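Local coordinates for protein major allergen DAU C 1 (PDB 2WQL) that acts in plant defence as a Bet v 1-type pathogenesis-related protein, is a major carrot allergen, and may bind plant hormones such as abscisic acid, at residues D47-I55 with M67-N75; S15-I23 with V104-T114. The protein carries 4 engineered substitutions. All coordinates share one frame; numbering follows the deposited sequence.

Overall arrangement
From the N terminus, strand 5-12 leads into helix 16-25, whose first turns form one side of interaction 2. The partner, 104-114, comes 81 residues later in the chain, so this contact closes a long loop. Interaction 1 falls wholly within that loop and closes a short one of 11 residues between 47-55 and 67-75. The two nest and do not cross. Interaction 1 joins neighbouring strands 53-57 and 66-75 of the antiparallel sheet. Interaction 2 sets helix 16-25 against the hairpin of strands 95-106 and 112-122 in the same sheet. Their centres are about 21 Å apart, yet they meet where Phe20 CZ packs 3.8 Å from Asn75 O.

Interaction 1 (D47-I55 with M67-N75); sequences DGGAGTVRI and MTVRTDAVN
Gly49 O is gripped twice from within its loop. Thr52 OG1 donates to Gly49 O at 2.6 Å, and Thr52 N donates to the same oxygen, closing a type II turn from Gly49 to Thr52. Across the contact, Thr71 CB lies 3.8 Å from Gly49 O. The Thr52 hydroxyl also accepts from Gly48 N. Asp47 OD1 accepts from Gly49 N at 2.7 Å, an Asx turn. Val74 CG2 touches Gly48 O at 3.5 Å.

Thr52 O receives Thr71 N at 2.8 Å, and the CA-H of Arg70 also comes to it. Thr71 O accepts from Gly51 N at 2.9 Å. Arg54 and Val69 form a hydrogen-bonded antiparallel pair, flanked by the non-hydrogen-bonded pairs Val53-Arg70 and Ile55-Thr68. On the Val53 face, Val53 CG1 meets Thr68 CG2 at 3.8 Å. On the other face, the extended Arg54 chain brings the edge of its guanidinium near Thr71 OG1. Thr52 CG2 lies above one face of the Arg54 guanidinium, displaced toward its rim. These polar ends have stronger partners: Arg54 forms a salt bridge with Asp28, and Thr71 OG1 bonds to Tyr81 OH. Val69 lines the ligand pocket, and the whole is the glycine-rich loop and following hairpin of the Bet v 1 fold.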
loop_
_atom_site.group_PDB
_atom_site.type_symbol
_atom_site.label_atom_id
_atom_site.label_comp_id
_atom_site.label_asym_id
_atom_site.label_seq_id
_atom_site.Cartn_x
_atom_site.Cartn_y
_atom_site.Cartn_z
ATOM N N ASP A 47 -12.589 36.335 -7.101
ATOM C CA ASP A 47 -12.513 35.595 -8.372
ATOM C C ASP A 47 -12.145 34.123 -8.244
ATOM O O ASP A 47 -12.071 33.432 -9.252
ATOM C CB ASP A 47 -11.511 36.268 -9.322
ATOM C CG ASP A 47 -10.058 36.283 -8.783
ATOM O OD1 ASP A 47 -9.716 35.575 -7.785
ATOM O OD2 ASP A 47 -9.254 37.038 -9.389
ATOM N N GLY A 48 -11.892 33.646 -7.032
ATOM C CA GLY A 48 -11.483 32.259 -6.824
ATOM C C GLY A 48 -10.029 32.122 -6.429
ATOM O O GLY A 48 -9.623 31.073 -5.919
ATOM N N GLY A 49 -9.237 33.166 -6.672
ATOM C CA GLY A 49 -7.833 33.168 -6.255
ATOM C C GLY A 49 -7.673 33.682 -4.832
ATOM O O GLY A 49 -8.664 33.908 -4.138
ATOM N N ALA A 50 -6.422 33.850 -4.402
ATOM C CA ALA A 50 -6.113 34.231 -3.030
ATOM C C ALA A 50 -6.932 35.437 -2.628
ATOM O O ALA A 50 -7.114 36.347 -3.420
ATOM C CB ALA A 50 -4.645 34.537 -2.875
ATOM N N GLY A 51 -7.444 35.417 -1.401
ATOM C CA GLY A 51 -8.267 36.499 -0.876
ATOM C C GLY A 51 -9.754 36.289 -1.048
ATOM O O GLY A 51 -10.549 36.984 -0.430
ATOM N N THR A 52 -10.133 35.337 -1.887
ATOM C CA THR A 52 -11.533 35.022 -2.109
ATOM C C THR A 52 -12.156 34.480 -0.818
ATOM O O THR A 52 -11.536 33.707 -0.099
ATOM C CB THR A 52 -11.685 33.977 -3.235
ATOM O OG1 THR A 52 -11.192 34.525 -4.462
ATOM C CG2 THR A 52 -13.157 33.554 -3.411
ATOM N N VAL A 53 -13.377 34.905 -0.527
ATOM C CA VAL A 53 -14.074 34.505 0.684
ATOM C C VAL A 53 -15.470 34.008 0.297
ATOM O O VAL A 53 -16.221 34.689 -0.383
ATOM C CB VAL A 53 -14.192 35.685 1.689
ATOM C CG1 VAL A 53 -15.049 35.291 2.863
ATOM C CG2 VAL A 53 -12.822 36.150 2.170
ATOM N N ARG A 54 -15.813 32.812 0.735
ATOM C CA ARG A 54 -17.134 32.240 0.481
ATOM C C ARG A 54 -17.923 32.087 1.771
ATOM O O ARG A 54 -17.452 31.461 2.716
ATOM C CB ARG A 54 -16.998 30.867 -0.164
ATOM C CG ARG A 54 -16.436 30.886 -1.577
ATOM C CD ARG A 54 -16.396 29.487 -2.175
ATOM N NE ARG A 54 -16.080 29.555 -3.597
ATOM C CZ ARG A 54 -14.854 29.599 -4.109
ATOM N NH1 ARG A 54 -13.793 29.561 -3.327
ATOM N NH2 ARG A 54 -14.683 29.680 -5.419
ATOM N N ILE A 55 -19.122 32.655 1.804
ATOM C CA ILE A 55 -20.041 32.470 2.926
ATOM C C ILE A 55 -21.065 31.390 2.549
ATOM O O ILE A 55 -21.925 31.610 1.706
ATOM C CB ILE A 55 -20.756 33.784 3.308
ATOM C CG1 ILE A 55 -19.721 34.882 3.625
ATOM C CG2 ILE A 55 -21.682 33.575 4.514
ATOM C CD1 ILE A 55 -20.302 36.301 3.837
ATOM N N MET A 67 -20.732 28.129 7.365
ATOM C CA MET A 67 -19.261 28.237 7.369
ATOM C C MET A 67 -18.764 29.288 6.382
ATOM O O MET A 67 -19.319 29.432 5.293
ATOM C CB MET A 67 -18.594 26.894 7.092
ATOM C CG MET A 67 -18.732 26.393 5.694
ATOM S SD MET A 67 -18.144 24.681 5.601
ATOM C CE MET A 67 -19.705 23.787 5.509
ATOM N N THR A 68 -17.734 30.023 6.801
ATOM C CA THR A 68 -17.095 31.050 5.999
ATOM C C THR A 68 -15.686 30.584 5.726
ATOM O O THR A 68 -14.931 30.337 6.663
ATOM C CB THR A 68 -17.043 32.391 6.754
ATOM O OG1 THR A 68 -18.374 32.821 7.049
ATOM C CG2 THR A 68 -16.331 33.473 5.945
ATOM N N VAL A 69 -15.329 30.472 4.446
ATOM C CA VAL A 69 -14.042 29.903 4.033
ATOM C C VAL A 69 -13.258 30.878 3.163
ATOM O O VAL A 69 -13.757 31.329 2.147
ATOM C CB VAL A 69 -14.262 28.599 3.247
ATOM C CG1 VAL A 69 -12.927 27.973 2.820
ATOM C CG2 VAL A 69 -15.081 27.639 4.082
ATOM N N ARG A 70 -12.024 31.166 3.568
ATOM C CA ARG A 70 -11.135 32.053 2.828
ATOM C C ARG A 70 -10.162 31.216 2.018
ATOM O O ARG A 70 -9.636 30.241 2.528
ATOM C CB ARG A 70 -10.361 32.940 3.794
ATOM C CG ARG A 70 -9.341 33.861 3.155
ATOM C CD ARG A 70 -8.610 34.674 4.209
ATOM N NE ARG A 70 -7.765 33.812 5.029
ATOM C CZ ARG A 70 -7.619 33.905 6.345
ATOM N NH1 ARG A 70 -8.262 34.819 7.041
ATOM N NH2 ARG A 70 -6.829 33.057 6.972
ATOM N N THR A 71 -9.929 31.592 0.762
ATOM C CA THR A 71 -8.881 30.977 -0.048
ATOM C C THR A 71 -7.568 31.714 0.214
ATOM O O THR A 71 -7.500 32.912 -0.015
ATOM C CB THR A 71 -9.179 31.092 -1.568
ATOM O OG1 THR A 71 -10.450 30.504 -1.883
ATOM C CG2 THR A 71 -8.066 30.412 -2.402
ATOM N N ASP A 72 -6.544 30.986 0.672
ATOM C CA ASP A 72 -5.234 31.552 0.982
ATOM C C ASP A 72 -4.312 31.491 -0.228
ATOM O O ASP A 72 -3.491 32.376 -0.423
ATOM C CB ASP A 72 -4.596 30.815 2.150
ATOM C CG ASP A 72 -5.466 30.828 3.399
ATOM O OD1 ASP A 72 -5.713 31.924 3.945
ATOM O OD2 ASP A 72 -5.898 29.731 3.843
ATOM N N ALA A 73 -4.432 30.442 -1.040
ATOM C CA ALA A 73 -3.528 30.234 -2.193
ATOM C C ALA A 73 -4.117 29.211 -3.170
ATOM O O ALA A 73 -4.780 28.248 -2.772
ATOM C CB ALA A 73 -2.146 29.791 -1.736
ATOM N N VAL A 74 -3.888 29.447 -4.454
ATOM C CA VAL A 74 -4.222 28.495 -5.513
ATOM C C VAL A 74 -3.036 28.354 -6.447
ATOM O O VAL A 74 -2.445 29.354 -6.856
ATOM C CB VAL A 74 -5.377 28.973 -6.387
ATOM C CG1 VAL A 74 -6.003 27.817 -7.142
ATOM C CG2 VAL A 74 -6.424 29.666 -5.570
ATOM N N ASN A 75 -2.675 27.117 -6.764
ATOM C CA ASN A 75 -1.618 26.861 -7.721
ATOM C C ASN A 75 -2.161 25.909 -8.767
ATOM O O ASN A 75 -2.237 24.723 -8.552
ATOM C CB ASN A 75 -0.361 26.326 -7.036
ATOM C CG ASN A 75 0.836 26.352 -7.936
ATOM O OD1 ASN A 75 0.768 25.919 -9.084
ATOM N ND2 ASN A 75 1.959 26.841 -7.421
#

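Interaction 2 (S15-I23 with V104-T114); sequences SAEKIFSGI and VVPTADGGSIT. With P4C (O-acetaldehydyl-hexaethylene glycol), chain E.
Ala16 is the tight point of this contact. Its CB points at the hairpin and sits 3.9 Å from Val104 CG1, with Pro106 CD at 4.1 Å. Ser112 CB comes within 3.7 Å of Ala16 N from the other strand. A turn along the helix, Ile19 divides its branches: CG1 lies against Ser112 OG, and CG2 crosses to Thr114 OG1 at 3.7 Å. The Ser112 hydroxyl is hydrogen-bonded to Val14 O, which keeps this polar atom satisfied in a buried place. With chi1 at -169°, the Phe20 ring meets Val104 CG2 with CD1 at its edge, 3.9 Å away.

Helix 16-25 is the first of the two short helices of the Bet v 1 fold. It is packed against the end of the curved sheet, nearly antiparallel to strand 104-106 (163°). Phe144 of the long helix 130-153 packs on Ile19, Ile23 and Thr114. At the pocket end, Ile23 CD1 and Thr114 CG2 meet tip to tip, while Ile23 O lies 3.1 Å from O1 of the bound glycol.

The loose side lies just before the helix, at the solvent-exposed hairpin turn. Ser15 is the N-cap, but the bond from Lys18 N to Ser15 OG is weak. Ser15 CA makes a CA-H contact with Gly110 O at 3.5 Å. Gly110 ends the type I turn from Thr107, and Asp109 OD1 accepts from Gly111 N in an Asx turn.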
loop_
_atom_site.group_PDB
_atom_site.type_symbol
_atom_site.label_atom_id
_atom_site.label_comp_id
_atom_site.label_asym_id
_atom_site.label_seq_id
_atom_site.Cartn_x
_atom_site.Cartn_y
_atom_site.Cartn_z
ATOM N N SER A 15 -8.453 11.632 -13.477
ATOM C CA SER A 15 -7.110 12.214 -13.474
ATOM C C SER A 15 -7.006 13.411 -12.538
ATOM O O SER A 15 -8.002 14.044 -12.208
ATOM C CB SER A 15 -6.710 12.630 -14.888
ATOM O OG SER A 15 -7.353 13.833 -15.261
ATOM N N ALA A 16 -5.776 13.707 -12.141
ATOM C CA ALA A 16 -5.461 14.805 -11.219
ATOM C C ALA A 16 -5.893 16.174 -11.740
ATOM O O ALA A 16 -6.482 16.959 -10.997
ATOM C CB ALA A 16 -3.942 14.806 -10.899
ATOM N N GLU A 17 -5.578 16.454 -13.002
ATOM C CA GLU A 17 -5.985 17.713 -13.645
ATOM C C GLU A 17 -7.500 17.893 -13.590
ATOM O O GLU A 17 -7.993 18.960 -13.255
ATOM C CB GLU A 17 -5.509 17.786 -15.117
ATOM C CG GLU A 17 -4.167 18.480 -15.306
ATOM C CD GLU A 17 -3.540 18.284 -16.730
ATOM O OE1 GLU A 17 -4.123 18.731 -17.771
ATOM O OE2 GLU A 17 -2.425 17.699 -16.814
ATOM N N LYS A 18 -8.227 16.835 -13.916
ATOM C CA LYS A 18 -9.678 16.907 -14.015
ATOM C C LYS A 18 -10.327 17.060 -12.629
ATOM O O LYS A 18 -11.253 17.856 -12.459
ATOM C CB LYS A 18 -10.197 15.671 -14.747
ATOM C CG LYS A 18 -11.378 15.900 -15.669
ATOM C CD LYS A 18 -11.532 14.723 -16.664
ATOM C CE LYS A 18 -12.568 14.995 -17.771
ATOM N NZ LYS A 18 -13.350 13.755 -18.099
ATOM N N ILE A 19 -9.835 16.314 -11.641
ATOM C CA ILE A 19 -10.353 16.407 -10.276
ATOM C C ILE A 19 -10.163 17.814 -9.727
ATOM O O ILE A 19 -11.092 18.419 -9.187
ATOM C CB ILE A 19 -9.669 15.387 -9.333
ATOM C CG1 ILE A 19 -10.227 13.983 -9.571
ATOM C CG2 ILE A 19 -9.885 15.741 -7.880
ATOM C CD1 ILE A 19 -11.655 13.804 -9.112
ATOM N N PHE A 20 -8.958 18.336 -9.882
ATOM C CA PHE A 20 -8.645 19.676 -9.435
ATOM C C PHE A 20 -9.543 20.722 -10.079
ATOM O O PHE A 20 -9.911 21.692 -9.433
ATOM C CB PHE A 20 -7.192 20.019 -9.755
ATOM C CG PHE A 20 -6.715 21.288 -9.104
ATOM C CD1 PHE A 20 -6.401 21.307 -7.747
ATOM C CD2 PHE A 20 -6.578 22.447 -9.834
ATOM C CE1 PHE A 20 -5.943 22.466 -7.130
ATOM C CE2 PHE A 20 -6.126 23.616 -9.227
ATOM C CZ PHE A 20 -5.808 23.622 -7.868
ATOM N N SER A 21 -9.880 20.547 -11.351
ATOM C CA SER A 21 -10.730 21.517 -12.019
ATOM C C SER A 21 -12.130 21.454 -11.424
ATOM O O SER A 21 -12.800 22.469 -11.304
ATOM C CB SER A 21 -10.770 21.288 -13.529
ATOM O OG SER A 21 -11.502 20.106 -13.827
ATOM N N GLY A 22 -12.561 20.270 -11.020
ATOM C CA GLY A 22 -13.896 20.109 -10.485
ATOM C C GLY A 22 -14.034 20.589 -9.053
ATOM O O GLY A 22 -15.017 21.233 -8.700
ATOM N N ILE A 23 -13.058 20.265 -8.214
ATOM C CA ILE A 23 -13.193 20.542 -6.786
ATOM C C ILE A 23 -12.534 21.846 -6.365
ATOM O O ILE A 23 -12.675 22.233 -5.212
ATOM C CB ILE A 23 -12.682 19.380 -5.888
ATOM C CG1 ILE A 23 -11.154 19.289 -5.917
ATOM C CG2 ILE A 23 -13.328 18.050 -6.295
ATOM C CD1 ILE A 23 -10.580 18.076 -5.178
ATOM N N VAL A 104 -3.496 17.564 -5.120
ATOM C CA VAL A 104 -3.994 16.437 -5.903
ATOM C C VAL A 104 -2.796 15.827 -6.621
ATOM O O VAL A 104 -2.159 16.492 -7.414
ATOM C CB VAL A 104 -5.047 16.872 -6.933
ATOM C CG1 VAL A 104 -5.682 15.676 -7.549
ATOM C CG2 VAL A 104 -6.096 17.748 -6.290
ATOM N N VAL A 105 -2.470 14.574 -6.341
ATOM C CA VAL A 105 -1.297 13.973 -6.977
ATOM C C VAL A 105 -1.697 12.839 -7.921
ATOM O O VAL A 105 -2.601 12.076 -7.611
ATOM C CB VAL A 105 -0.222 13.478 -5.944
ATOM C CG1 VAL A 105 -0.204 14.351 -4.711
ATOM C CG2 VAL A 105 -0.450 12.054 -5.565
ATOM N N PRO A 106 -1.042 12.740 -9.088
ATOM C CA PRO A 106 -1.387 11.669 -10.021
ATOM C C PRO A 106 -0.872 10.308 -9.612
ATOM O O PRO A 106 0.084 10.204 -8.848
ATOM C CB PRO A 106 -0.732 12.107 -11.334
ATOM C CG PRO A 106 0.290 13.072 -10.953
ATOM C CD PRO A 106 -0.177 13.748 -9.712
ATOM N N THR A 107 -1.511 9.273 -10.138
ATOM C CA THR A 107 -1.163 7.887 -9.849
ATOM C C THR A 107 -0.803 7.169 -11.142
ATOM O O THR A 107 -1.306 7.514 -12.222
ATOM C CB THR A 107 -2.342 7.151 -9.194
ATOM O OG1 THR A 107 -2.555 7.670 -7.884
ATOM C CG2 THR A 107 -2.051 5.689 -9.061
ATOM N N ALA A 108 0.050 6.156 -11.020
ATOM C CA ALA A 108 0.497 5.348 -12.161
ATOM C C ALA A 108 -0.628 4.849 -13.089
ATOM O O ALA A 108 -0.422 4.704 -14.292
ATOM C CB ALA A 108 1.319 4.153 -11.656
ATOM N N ASP A 109 -1.802 4.575 -12.528
ATOM C CA ASP A 109 -2.938 4.079 -13.322
ATOM C C ASP A 109 -3.696 5.173 -14.097
ATOM O O ASP A 109 -4.682 4.881 -14.778
ATOM C CB ASP A 109 -3.911 3.275 -12.433
ATOM C CG ASP A 109 -4.478 4.085 -11.266
ATOM O OD1 ASP A 109 -4.318 5.341 -11.237
ATOM O OD2 ASP A 109 -5.088 3.449 -10.365
ATOM N N GLY A 110 -3.251 6.425 -13.995
ATOM C CA GLY A 110 -3.942 7.537 -14.656
ATOM C C GLY A 110 -5.011 8.175 -13.787
ATOM O O GLY A 110 -5.692 9.099 -14.237
ATOM N N GLY A 111 -5.164 7.689 -12.555
ATOM C CA GLY A 111 -6.061 8.299 -11.583
ATOM C C GLY A 111 -5.320 9.268 -10.692
ATOM O O GLY A 111 -4.288 9.808 -11.094
ATOM N N SER A 112 -5.847 9.487 -9.486
ATOM C CA SER A 112 -5.293 10.478 -8.569
ATOM C C SER A 112 -5.589 10.196 -7.095
ATOM O O SER A 112 -6.481 9.431 -6.777
ATOM C CB SER A 112 -5.840 11.859 -8.930
ATOM O OG SER A 112 -7.270 11.892 -8.877
ATOM N N ILE A 113 -4.806 10.812 -6.216
ATOM C CA ILE A 113 -5.078 10.851 -4.783
ATOM C C ILE A 113 -5.133 12.310 -4.378
ATOM O O ILE A 113 -4.212 13.059 -4.668
ATOM C CB ILE A 113 -3.977 10.177 -3.941
ATOM C CG1 ILE A 113 -3.833 8.694 -4.295
ATOM C CG2 ILE A 113 -4.311 10.266 -2.470
ATOM C CD1 ILE A 113 -2.607 8.044 -3.721
ATOM N N THR A 114 -6.215 12.714 -3.721
ATOM C CA THR A 114 -6.363 14.074 -3.228
ATOM C C THR A 114 -6.024 14.031 -1.732
ATOM O O THR A 114 -6.743 13.394 -0.943
ATOM C CB THR A 114 -7.796 14.605 -3.483
ATOM O OG1 THR A 114 -8.017 14.691 -4.893
ATOM C CG2 THR A 114 -8.009 15.958 -2.880
HETATM O O1 P4C E . -13.133 24.652 -3.255
HETATM C C2 P4C E . -12.962 24.172 -2.137
HETATM C C3 P4C E . -12.004 23.017 -1.905
HETATM O O4 P4C E . -11.971 22.752 -0.491
HETATM C C5 P4C E . -10.842 22.005 0.016
HETATM C C6 P4C E . -10.725 22.265 1.524
HETATM O O7 P4C E . -11.379 21.247 2.277
HETATM C C8 P4C E . -10.698 19.973 2.305
HETATM C C9 P4C E . -11.601 18.765 1.962
HETATM O O10 P4C E . -11.204 18.154 0.710
HETATM C C11 P4C E . -12.233 17.378 0.066
HETATM C C12 P4C E . -12.752 18.068 -1.195
HETATM O O13 P4C E . -14.155 18.348 -1.074
HETATM C C14 P4C E . -14.755 18.935 -2.237
HETATM C C15 P4C E . -14.555 20.446 -2.258
HETATM O O16 P4C E . -15.737 21.131 -1.840
HETATM C C17 P4C E . -15.502 22.411 -1.204
HETATM C C18 P4C E . -16.544 22.691 -0.096
HETATM O O19 P4C E . -16.073 23.627 0.905
HETATM C C20 P4C E . -15.743 23.043 2.182
HETATM C C21 P4C E . -14.632 23.858 2.876
HETATM O O22 P4C E . -13.495 23.077 3.316
#